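Local coordinates for protein putative branched-chain amino acid ABC transporter (PDB 4PYR) that belongs to the LppC lipoprotein family, probably has a periplasmic-binding-protein type of fold, may regulate an enzyme and can hold glutathione, at residues 161-164 against 165-168; 221-224 against 225-229; 241-244 against 245-249. All coordinates share one frame; numbering follows the deposited sequence. Where two conformers were deposited one is given.

Contact 1. Residues 161-164 against 165-168; sequences ANDM and APLL
Two torsions set up the meeting of the loop with the first turn of the helix: Asp-163 swings CG opposite its own backbone N (chi1 178°), which brings the carboxylate to Pro-166, and Met-164, present as selenomethionine, bends at its last torsion (chi3 60°), which turns the methyl CE onto Leu-168. The Asp-163 and Pro-166 side chains meet at about a right angle, and OD2 of Asp-163 lies 3.4 Å from CG of Pro-166, against the CG and CD end of the ring. A carboxylate beside the start of a helix suits the partial positive charge expected there, and the proline suits the second helical position because a first-turn nitrogen has no carbonyl of an earlier turn to bond. CE of Met-164 and CD2 of Leu-168 are 3.4 Å apart, closer than usual for two methyl carbons, so the packing is tight. Long, flexible Met-164 is buried and packs on Leu-189 and Ala-192 of helix 183-192, while Leu-168 reaches Leu-193. The backbone ties the same pair together. Leu-168 N donates to Met-164 O over 2.9 Å with an N-H...O angle of 167°, an i to i+4 bond that opens the helical pattern. A water serves the preceding amide: it donates a hydrogen bond to Asp-163 O at 2.6 Å and accepts one from Leu-167 N at 3.0 Å, so a first-turn N-H finds an acceptor in solvent that itself is held by the loop. The Leu-167 side chain packs on Leu-189 and Phe-159. This loop-to-helix junction belongs to a beta-alpha-beta crossover in the parallel part of the mixed sheet: helix 165-172 links edge strand 155-158 to strand 176-180, with strand 125-129 lying between them.

Contact 2. Residues 221-224 against 225-229; sequences DMPW and FLMPA
Met-222 O is gripped by two backbone donors, Phe-225 N and Leu-226 N. Phe-225 N donates to Met-222 O over 3.0 Å from above the carbonyl plane, 54° out of it, whereas Leu-226 N bonds to Met-222 O at 3.0 Å within that plane. The next carbonyl, Pro-223 O, receives Met-227 N at 2.8 Å. Met-222 thus stands at the N-cap position of the short helix 223-226, which follows strand 218-220 of the mixed sheet, and Pro-223 suits the first helical place, where its missing N-H costs no bond. Round this turn the Phe-225 ring is packed from several directions. The edge of Trp-224, led by CD1, points at one face in a T-shaped stack with planes at 70°. The selenium of Met-222 (a selenomethionine) sits 5.1 Å from the Phe-225 ring centroid, an oblique Met-aromatic contact; its extended chain runs alongside the ring and also touches Leu-104 of the glutathione pocket. Asp-221 reaches the ring as well, OD2 lying 3.6 Å from Phe-225 CD2, and its CB meets CD1 of Leu-226 at 3.8 Å. The carboxylate is occupied: OD1 takes Met-222 N at 2.8 Å, and OD2 is held by Arg-249 and Asn-206. Trp-224 NE1, at the polar edge of the indole, bonds to Glu-248.

Contact 3. Residues 241-244 against 245-249; sequences APLT and RQTER
The side chains of Thr-244 and Thr-247 slant across each other so that their hydroxyl oxygens meet: OG1 of Thr-244 lies 2.7 Å from OG1 of Thr-247, a contact whose proton is not settled. Placed between its own backbone N and carbonyl carbon (chi1 60°), the Thr-244 oxygen also reaches forward to the first turn and accepts from Thr-247 N at 3.1 Å. This is an N-cap: the hydroxyl stands in for the carbonyl that an earlier turn would have supplied, a place threonine suits well. The backbone carbonyl of Thr-244 then takes Glu-248 N at 2.9 Å, nearly straight at 172°. The capped helix, 245-265, carries Leu-253 of the glutathione pocket further along.

Leu-243, one residue before the cap, lies at about a right angle to Thr-247, its CD2 being 3.6 Å from Thr-247 CG2. Threonine thus serves two surroundings at once: its hydroxyl turns to the cap and its methyl to the leucine. The other methyl of Leu-243, CD1, rests 3.5 Å from Glu-248 CA, and both Leu-243 and Thr-247 touch Val-21 of helix 16-33. Glu-248 extends past this apolar patch and reaches two waters beside the loop. One water donates to its OE1 at 2.6 Å and to Leu-243 O, and accepts from Arg-245 NH1 in the plane of the guanidinium group; a second water donates to the same OE1 and accepts from Leu-243 N at 3.0 Å. Both polar backbone atoms of Leu-243 are therefore tied to a single carboxylate oxygen through solvent, while OE2 is hydrogen-bonded to Trp-224 NE1. A bend in the Arg-245 chain (chi2 -77°) turns NH1 to the first water, and its aliphatic part packs on Phe-225.

Contacts 2 and 3 adjoin, with centres about 13 Å apart, and join helix 223-226 and the loop residues before it to the start of helix 245-265, through a salt bridge, a hydrogen bond and ring packing. Contact 1 stands alone, its nearest atoms about 21 Å from contact 3, at the edge of the mixed sheet. Contacts 1 and 3 begin a helix; contact 2 holds a whole short one. Contacts 1 and 2 are both partly buried, contact 2 with more buried residues. It relies on a backbone carbonyl and aromatic packing; contact 3, a surface contact, uses a threonine hydroxyl and waters; contact 1 pairs a water-bridged backbone with one selenomethionine pressed inward.

Contact 1. Residues 161-164 against 165-168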
loop_
_atom_site.group_PDB
_atom_site.type_symbol
_atom_site.label_atom_id
_atom_site.label_comp_id
_atom_site.label_asym_id
_atom_site.label_seq_id
_atom_site.Cartn_x
_atom_site.Cartn_y
_atom_site.Cartn_z
ATOM N N ALA A 161 22.474 -14.727 7.233
ATOM C CA ALA A 161 21.951 -15.889 7.996
ATOM C C ALA A 161 23.012 -16.860 8.557
ATOM O O ALA A 161 22.784 -17.476 9.613
ATOM C CB ALA A 161 20.962 -16.639 7.110
ATOM N N ASN A 162 24.173 -17.048 7.896
ATOM C CA ASN A 162 25.188 -17.998 8.291
ATOM C C ASN A 162 26.296 -17.409 9.177
ATOM O O ASN A 162 27.186 -18.113 9.650
ATOM C CB ASN A 162 25.800 -18.617 7.032
ATOM C CG ASN A 162 24.741 -19.226 6.135
ATOM O OD1 ASN A 162 23.931 -20.036 6.592
ATOM N ND2 ASN A 162 24.700 -18.806 4.874
ATOM N N ASP A 163 26.165 -16.106 9.438
ATOM C CA ASP A 163 27.104 -15.470 10.351
ATOM C C ASP A 163 26.525 -14.173 10.907
ATOM O O ASP A 163 26.724 -13.043 10.382
ATOM C CB ASP A 163 28.458 -15.246 9.674
ATOM C CG ASP A 163 29.436 -14.545 10.566
ATOM O OD1 ASP A 163 29.500 -14.885 11.773
ATOM O OD2 ASP A 163 30.161 -13.671 10.052
HETATM N N MSE A 164 25.744 -14.334 11.971
HETATM C CA MSE A 164 24.919 -13.257 12.468
HETATM C C MSE A 164 25.740 -12.475 13.498
HETATM O O MSE A 164 25.351 -11.357 13.860
HETATM C CB MSE A 164 23.543 -13.836 12.903
HETATM C CG MSE A 164 22.349 -13.571 11.913
HETATM SE SE MSE A 164 20.768 -14.052 12.906
HETATM C CE MSE A 164 21.104 -12.723 14.305
ATOM N N ALA A 165 26.901 -12.969 13.910
ATOM C CA ALA A 165 27.678 -12.285 14.942
ATOM C C ALA A 165 28.042 -10.815 14.626
ATOM O O ALA A 165 27.845 -9.949 15.464
ATOM C CB ALA A 165 28.904 -13.091 15.314
ATOM N N PRO A 166 28.586 -10.539 13.432
ATOM C CA PRO A 166 28.915 -9.148 13.087
ATOM C C PRO A 166 27.709 -8.230 13.174
ATOM O O PRO A 166 27.807 -7.163 13.763
ATOM C CB PRO A 166 29.450 -9.262 11.656
ATOM C CG PRO A 166 30.006 -10.642 11.594
ATOM C CD PRO A 166 28.979 -11.456 12.357
ATOM N N LEU A 167 26.553 -8.678 12.678
ATOM C CA LEU A 167 25.326 -7.894 12.777
ATOM C C LEU A 167 24.881 -7.672 14.229
ATOM O O LEU A 167 24.500 -6.589 14.618
ATOM C CB LEU A 167 24.212 -8.587 11.985
ATOM C CG LEU A 167 22.942 -7.769 11.750
ATOM C CD1 LEU A 167 22.297 -8.185 10.435
ATOM C CD2 LEU A 167 21.975 -7.847 12.904
ATOM N N LEU A 168 24.960 -8.704 15.064
ATOM C CA LEU A 168 24.654 -8.508 16.465
ATOM C C LEU A 168 25.589 -7.524 17.154
ATOM O O LEU A 168 25.158 -6.802 18.027
ATOM C CB LEU A 168 24.687 -9.849 17.207
ATOM C CG LEU A 168 23.730 -10.900 16.645
ATOM C CD1 LEU A 168 23.861 -12.193 17.439
ATOM C CD2 LEU A 168 22.287 -10.459 16.585
HETATM O O HOH W 1 26.316 -10.501 10.345
#

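Contact 2. Residues 221-224 against 225-229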
loop_
_atom_site.group_PDB
_atom_site.type_symbol
_atom_site.label_atom_id
_atom_site.label_comp_id
_atom_site.label_asym_id
_atom_site.label_seq_id
_atom_site.Cartn_x
_atom_site.Cartn_y
_atom_site.Cartn_z
ATOM N N ASP A 221 1.141 -0.135 9.487
ATOM C CA ASP A 221 0.237 -0.850 8.618
ATOM C C ASP A 221 -1.083 -0.079 8.554
ATOM O O ASP A 221 -1.233 0.950 9.193
ATOM C CB ASP A 221 0.001 -2.296 9.144
ATOM C CG ASP A 221 -0.333 -3.302 8.047
ATOM O OD1 ASP A 221 -0.691 -2.941 6.929
ATOM O OD2 ASP A 221 -0.214 -4.535 8.322
HETATM N N MSE A 222 -2.021 -0.601 7.805
HETATM C CA MSE A 222 -3.316 -0.012 7.630
HETATM C C MSE A 222 -4.129 0.169 8.883
HETATM O O MSE A 222 -4.167 -0.709 9.732
HETATM C CB MSE A 222 -4.164 -0.918 6.765
HETATM C CG MSE A 222 -3.558 -1.121 5.398
HETATM SE SE MSE A 222 -4.927 -2.051 4.353
HETATM C CE MSE A 222 -3.908 -1.813 2.666
ATOM N N PRO A 223 -4.853 1.294 9.000
ATOM C CA PRO A 223 -5.918 1.423 10.025
ATOM C C PRO A 223 -6.857 0.227 10.046
ATOM O O PRO A 223 -7.324 -0.189 11.138
ATOM C CB PRO A 223 -6.669 2.693 9.585
ATOM C CG PRO A 223 -5.609 3.475 8.927
ATOM C CD PRO A 223 -4.761 2.495 8.150
ATOM N N TRP A 224 -7.088 -0.359 8.873
ATOM C CA TRP A 224 -7.964 -1.509 8.761
ATOM C C TRP A 224 -7.590 -2.630 9.768
ATOM O O TRP A 224 -8.493 -3.321 10.298
ATOM C CB TRP A 224 -7.921 -2.040 7.331
ATOM C CG TRP A 224 -8.892 -3.150 7.075
ATOM C CD1 TRP A 224 -8.600 -4.458 6.798
ATOM C CD2 TRP A 224 -10.313 -3.033 7.013
ATOM N NE1 TRP A 224 -9.764 -5.164 6.587
ATOM C CE2 TRP A 224 -10.827 -4.308 6.705
ATOM C CE3 TRP A 224 -11.200 -1.985 7.214
ATOM C CZ2 TRP A 224 -12.186 -4.555 6.615
ATOM C CZ3 TRP A 224 -12.548 -2.238 7.103
ATOM C CH2 TRP A 224 -13.018 -3.490 6.802
ATOM N N PHE A 225 -6.287 -2.811 9.993
ATOM C CA PHE A 225 -5.789 -3.789 10.970
ATOM C C PHE A 225 -5.510 -3.178 12.345
ATOM O O PHE A 225 -5.742 -3.816 13.389
ATOM C CB PHE A 225 -4.479 -4.437 10.455
ATOM C CG PHE A 225 -4.615 -5.112 9.107
ATOM C CD1 PHE A 225 -5.492 -6.128 8.897
ATOM C CD2 PHE A 225 -3.836 -4.700 8.056
ATOM C CE1 PHE A 225 -5.591 -6.742 7.660
ATOM C CE2 PHE A 225 -3.955 -5.274 6.807
ATOM C CZ PHE A 225 -4.814 -6.308 6.612
ATOM N N LEU A 226 -4.961 -1.972 12.385
ATOM C CA LEU A 226 -4.406 -1.426 13.618
ATOM C C LEU A 226 -5.351 -0.528 14.442
ATOM O O LEU A 226 -5.021 -0.213 15.579
ATOM C CB LEU A 226 -3.125 -0.648 13.313
ATOM C CG LEU A 226 -1.997 -1.479 12.738
ATOM C CD1 LEU A 226 -0.805 -0.605 12.428
ATOM C CD2 LEU A 226 -1.626 -2.607 13.695
HETATM N N MSE A 227 -6.449 -0.061 13.843
HETATM C CA MSE A 227 -7.304 0.934 14.484
HETATM C C MSE A 227 -8.740 0.503 14.367
HETATM O O MSE A 227 -9.501 1.054 13.588
HETATM C CB MSE A 227 -7.067 2.265 13.759
HETATM C CG MSE A 227 -5.670 2.787 14.022
HETATM SE SE MSE A 227 -5.503 4.566 13.153
HETATM C CE MSE A 227 -6.760 5.590 14.273
ATOM N N PRO A 228 -9.149 -0.517 15.161
ATOM C CA PRO A 228 -10.513 -1.016 15.083
ATOM C C PRO A 228 -11.566 0.066 15.303
ATOM O O PRO A 228 -12.648 -0.008 14.699
ATOM C CB PRO A 228 -10.594 -2.081 16.195
ATOM C CG PRO A 228 -9.270 -2.098 16.862
ATOM C CD PRO A 228 -8.295 -1.326 16.043
ATOM N N ALA A 229 -11.239 1.073 16.117
ATOM C CA ALA A 229 -12.186 2.150 16.429
ATOM C C ALA A 229 -12.077 3.410 15.542
ATOM O O ALA A 229 -12.715 4.434 15.823
ATOM C CB ALA A 229 -12.076 2.523 17.893
#

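Contact 3. Residues 241-244 against 245-249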
loop_
_atom_site.group_PDB
_atom_site.type_symbol
_atom_site.label_atom_id
_atom_site.label_comp_id
_atom_site.label_asym_id
_atom_site.label_seq_id
_atom_site.Cartn_x
_atom_site.Cartn_y
_atom_site.Cartn_z
ATOM N N ALA A 241 -14.473 -14.121 4.017
ATOM C CA ALA A 241 -13.412 -15.110 4.160
ATOM C C ALA A 241 -12.286 -14.513 4.983
ATOM O O ALA A 241 -11.923 -13.351 4.807
ATOM C CB ALA A 241 -12.889 -15.554 2.800
ATOM N N PRO A 242 -11.753 -15.292 5.911
ATOM C CA PRO A 242 -10.500 -14.984 6.554
ATOM C C PRO A 242 -9.445 -14.875 5.476
ATOM O O PRO A 242 -9.155 -15.878 4.799
ATOM C CB PRO A 242 -10.268 -16.225 7.414
ATOM C CG PRO A 242 -11.639 -16.535 7.827
ATOM C CD PRO A 242 -12.383 -16.457 6.551
ATOM N N LEU A 243 -8.876 -13.700 5.294
ATOM C CA LEU A 243 -7.848 -13.542 4.275
ATOM C C LEU A 243 -6.496 -13.445 4.943
ATOM O O LEU A 243 -6.388 -12.984 6.104
ATOM C CB LEU A 243 -8.119 -12.275 3.445
ATOM C CG LEU A 243 -9.472 -12.216 2.712
ATOM C CD1 LEU A 243 -9.730 -10.813 2.184
ATOM C CD2 LEU A 243 -9.628 -13.252 1.588
ATOM N N THR A 244 -5.455 -13.838 4.206
ATOM C CA THR A 244 -4.095 -13.439 4.543
ATOM C C THR A 244 -4.093 -11.949 4.716
ATOM O O THR A 244 -4.960 -11.318 4.171
ATOM C CB THR A 244 -3.062 -13.926 3.451
ATOM O OG1 THR A 244 -3.408 -13.335 2.178
ATOM C CG2 THR A 244 -3.077 -15.390 3.319
ATOM N N ARG A 245 -3.134 -11.433 5.471
ATOM C CA ARG A 245 -2.978 -9.997 5.559
ATOM C C ARG A 245 -2.794 -9.400 4.163
ATOM O O ARG A 245 -3.375 -8.349 3.864
ATOM C CB ARG A 245 -1.818 -9.647 6.495
ATOM C CG ARG A 245 -2.134 -9.908 7.939
ATOM C CD ARG A 245 -3.022 -8.884 8.589
ATOM N NE ARG A 245 -3.083 -9.146 10.024
ATOM C CZ ARG A 245 -3.954 -9.957 10.617
ATOM N NH1 ARG A 245 -4.873 -10.609 9.916
ATOM N NH2 ARG A 245 -3.885 -10.141 11.936
ATOM N N GLN A 246 -2.002 -10.082 3.329
ATOM C CA GLN A 246 -1.704 -9.642 1.952
ATOM C C GLN A 246 -2.991 -9.391 1.188
ATOM O O GLN A 246 -3.243 -8.302 0.649
ATOM C CB GLN A 246 -0.873 -10.723 1.250
ATOM C CG GLN A 246 -0.137 -10.335 -0.028
ATOM C CD GLN A 246 0.833 -11.415 -0.473
ATOM O OE1 GLN A 246 0.422 -12.521 -0.835
ATOM N NE2 GLN A 246 2.125 -11.108 -0.446
ATOM N N THR A 247 -3.833 -10.408 1.170
ATOM C CA THR A 247 -5.115 -10.371 0.482
ATOM C C THR A 247 -6.158 -9.395 1.075
ATOM O O THR A 247 -6.834 -8.659 0.355
ATOM C CB THR A 247 -5.724 -11.765 0.430
ATOM O OG1 THR A 247 -4.761 -12.672 -0.115
ATOM C CG2 THR A 247 -6.945 -11.791 -0.395
ATOM N N GLU A 248 -6.325 -9.429 2.395
ATOM C CA GLU A 248 -7.198 -8.498 3.081
ATOM C C GLU A 248 -6.772 -7.050 2.818
ATOM O O GLU A 248 -7.629 -6.176 2.782
ATOM C CB GLU A 248 -7.220 -8.785 4.567
ATOM C CG GLU A 248 -8.231 -7.919 5.272
ATOM C CD GLU A 248 -8.751 -8.486 6.575
ATOM O OE1 GLU A 248 -8.204 -9.489 7.069
ATOM O OE2 GLU A 248 -9.736 -7.911 7.092
ATOM N N ARG A 249 -5.474 -6.796 2.608
ATOM C CA ARG A 249 -5.052 -5.453 2.210
ATOM C C ARG A 249 -5.740 -5.083 0.901
ATOM O O ARG A 249 -6.034 -3.913 0.715
ATOM C CB ARG A 249 -3.519 -5.264 2.116
ATOM C CG ARG A 249 -2.834 -5.176 3.490
ATOM C CD ARG A 249 -1.339 -4.863 3.468
ATOM N NE ARG A 249 -0.865 -5.152 4.801
ATOM C CZ ARG A 249 -0.327 -6.319 5.153
ATOM N NH1 ARG A 249 -0.086 -7.260 4.238
ATOM N NH2 ARG A 249 0.014 -6.524 6.412
HETATM O O HOH W 2 -5.879 -10.536 7.205
HETATM O O HOH W 3 -9.696 -11.518 7.206
HETATM O O HOH W 4 -1.508 -14.267 0.485
#